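Local coordinates for protein AT27789p (PDB 5UZM) that probably binds RNA, including mRNA, through domains such as the second quasi-RNA recognition motif of the fly hnRNP F/H homologue Glorund, at residues F9-R14 against V57-Q62. Sequence-based numbering, arbitrary orientation. Where two conformers were deposited one is given.
Sequences FVVKLR and VQFESQ
V11 and V57 pair through both backbone groups: V11 N donates to V57 O at 2.9 Å, and V57 N returns a bond to V11 O at 3.0 Å, both close to straight. Two residues on, F59 N gives its hydrogen to F9 O (2.9 Å, 166° at the hydrogen), arriving tilted from the carbonyl plane. Two carbonyls take a second, weaker contact from an alpha hydrogen: V10 CA lies 3.3 Å from V57 O, and Q58 CA likewise approaches F9 O. The backbone of Q58 bonds outward to K35 and G40, and F59 O accepts from K35 NZ.

These strands, 10-14 and 54-58, are the adjacent β1 and β3 of the RNA recognition motif, whose β1-α1-β2-β3-α2-β4 fold sets two helices against one side of the sheet. On that side V11 CG2 comes to the edge of the F59 ring at CE2 (3.8 Å), and V57 CG2 meets L13 CD1; T65 and A68 of helix 62-69 touch F59. On the other side V10 CG2 packs alongside Q58 CG, and both side chains touch I88 and M91 of helix 88-94.

Beyond the ladder, the F9 ring lies over the start of helix 62-69. With CG beside the backbone N (chi1 -58°), it places one face over the S61-Q62 peptide, Q62 N standing 3.5 Å above the ring plane, while CE1 meets Q62 CB at 3.4 Å. Replacing F9 with an alanine would probably strip the S61-Q62 peptide and Q62 CB of their aromatic cover. S61 caps the helix, OG bonding to D64 N, and its O accepts from T65 OG1.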
loop_
_atom_site.group_PDB
_atom_site.type_symbol
_atom_site.label_atom_id
_atom_site.label_comp_id
_atom_site.label_asym_id
_atom_site.label_seq_id
_atom_site.Cartn_x
_atom_site.Cartn_y
_atom_site.Cartn_z
ATOM N N PHE A 9 1.129 -3.816 11.047
ATOM C CA PHE A 9 1.230 -2.422 10.593
ATOM C C PHE A 9 1.385 -2.380 9.081
ATOM O O PHE A 9 2.280 -1.711 8.559
ATOM C CB PHE A 9 2.425 -1.672 11.193
ATOM C CG PHE A 9 2.450 -1.626 12.689
ATOM C CD1 PHE A 9 1.369 -2.057 13.422
ATOM C CD2 PHE A 9 3.574 -1.146 13.351
ATOM C CE1 PHE A 9 1.401 -2.059 14.820
ATOM C CE2 PHE A 9 3.617 -1.119 14.755
ATOM C CZ PHE A 9 2.504 -1.590 15.474
ATOM N N VAL A 10 0.553 -3.131 8.385
ATOM C CA VAL A 10 0.640 -3.289 6.937
ATOM C C VAL A 10 -0.770 -3.231 6.373
ATOM O O VAL A 10 -1.697 -3.803 6.941
ATOM C CB VAL A 10 1.310 -4.616 6.535
ATOM C CG1 VAL A 10 1.407 -4.724 4.998
ATOM C CG2 VAL A 10 2.682 -4.734 7.191
ATOM N N VAL A 11 -0.947 -2.537 5.238
ATOM C CA VAL A 11 -2.207 -2.589 4.516
ATOM C C VAL A 11 -1.921 -3.085 3.097
ATOM O O VAL A 11 -0.788 -2.997 2.608
ATOM C CB VAL A 11 -2.925 -1.229 4.464
ATOM C CG1 VAL A 11 -3.155 -0.642 5.867
ATOM C CG2 VAL A 11 -2.152 -0.249 3.578
ATOM N N LYS A 12 -2.947 -3.627 2.444
ATOM C CA LYS A 12 -2.903 -4.016 1.045
ATOM C C LYS A 12 -3.799 -3.082 0.248
ATOM O O LYS A 12 -4.910 -2.777 0.677
ATOM C CB LYS A 12 -3.390 -5.476 0.882
ATOM C CG LYS A 12 -3.332 -5.979 -0.556
ATOM C CD LYS A 12 -3.626 -7.487 -0.582
ATOM C CE LYS A 12 -5.033 -7.809 -0.107
ATOM N NZ LYS A 12 -5.318 -9.294 -0.115
ATOM N N LEU A 13 -3.318 -2.614 -0.908
ATOM C CA LEU A 13 -4.064 -1.722 -1.793
ATOM C C LEU A 13 -4.491 -2.471 -3.044
ATOM O O LEU A 13 -3.774 -3.343 -3.508
ATOM C CB LEU A 13 -3.214 -0.524 -2.236
ATOM C CG LEU A 13 -2.499 0.266 -1.150
ATOM C CD1 LEU A 13 -1.772 1.472 -1.780
ATOM C CD2 LEU A 13 -3.411 0.726 -0.040
ATOM N N ARG A 14 -5.661 -2.144 -3.581
ATOM C CA ARG A 14 -6.138 -2.688 -4.842
ATOM C C ARG A 14 -6.762 -1.574 -5.675
ATOM O O ARG A 14 -7.305 -0.587 -5.138
ATOM C CB ARG A 14 -7.164 -3.821 -4.582
ATOM C CG ARG A 14 -7.720 -4.462 -5.820
ATOM C CD ARG A 14 -8.645 -5.605 -5.387
ATOM N NE ARG A 14 -7.976 -6.484 -4.426
ATOM C CZ ARG A 14 -8.603 -7.294 -3.582
ATOM N NH1 ARG A 14 -9.928 -7.344 -3.565
ATOM N NH2 ARG A 14 -7.907 -8.057 -2.752
ATOM N N VAL A 57 1.732 -1.591 1.819
ATOM C CA VAL A 57 2.365 -0.429 2.440
ATOM C C VAL A 57 2.522 -0.727 3.926
ATOM O O VAL A 57 1.568 -1.164 4.578
ATOM C CB VAL A 57 1.547 0.864 2.202
ATOM C CG1 VAL A 57 2.197 2.063 2.914
ATOM C CG2 VAL A 57 1.401 1.117 0.675
ATOM N N GLN A 58 3.725 -0.498 4.439
ATOM C CA GLN A 58 4.092 -0.733 5.832
ATOM C C GLN A 58 4.231 0.602 6.539
ATOM O O GLN A 58 4.991 1.446 6.070
ATOM C CB GLN A 58 5.438 -1.441 5.924
ATOM C CG GLN A 58 5.485 -2.767 5.308
ATOM C CD GLN A 58 6.689 -3.558 5.773
ATOM O OE1 GLN A 58 7.371 -4.209 4.981
ATOM N NE2 GLN A 58 6.961 -3.498 7.072
ATOM N N PHE A 59 3.565 0.756 7.683
ATOM C CA PHE A 59 3.624 1.967 8.493
ATOM C C PHE A 59 4.436 1.750 9.766
ATOM O O PHE A 59 4.724 0.626 10.174
ATOM C CB PHE A 59 2.213 2.429 8.858
ATOM C CG PHE A 59 1.365 2.747 7.657
ATOM C CD1 PHE A 59 1.468 3.996 7.043
ATOM C CD2 PHE A 59 0.501 1.811 7.125
ATOM C CE1 PHE A 59 0.711 4.284 5.910
ATOM C CE2 PHE A 59 -0.279 2.102 5.979
ATOM C CZ PHE A 59 -0.151 3.338 5.371
ATOM N N GLU A 60 4.740 2.864 10.439
ATOM C CA GLU A 60 5.560 2.780 11.638
ATOM C C GLU A 60 4.751 2.476 12.881
ATOM O O GLU A 60 5.326 2.087 13.905
ATOM C CB GLU A 60 6.318 4.089 11.846
ATOM C CG GLU A 60 7.696 3.890 12.372
ATOM C CD GLU A 60 8.590 3.302 11.324
ATOM O OE1 GLU A 60 8.602 3.850 10.201
ATOM O OE2 GLU A 60 9.265 2.293 11.611
ATOM N N SER A 61 3.439 2.665 12.840
ATOM C CA SER A 61 2.637 2.592 14.044
ATOM C C SER A 61 1.284 1.989 13.726
ATOM O O SER A 61 0.812 2.005 12.586
ATOM C CB SER A 61 2.452 3.970 14.697
ATOM O OG SER A 61 1.531 4.768 13.970
ATOM N N GLN A 62 0.647 1.463 14.770
ATOM C CA GLN A 62 -0.685 0.901 14.625
ATOM C C GLN A 62 -1.726 1.978 14.328
ATOM O O GLN A 62 -2.614 1.784 13.489
ATOM C CB GLN A 62 -1.037 0.111 15.894
ATOM C CG GLN A 62 -2.503 -0.146 16.103
ATOM C CD GLN A 62 -3.069 -1.218 15.209
ATOM O OE1 GLN A 62 -2.341 -1.921 14.492
ATOM N NE2 GLN A 62 -4.385 -1.355 15.246
#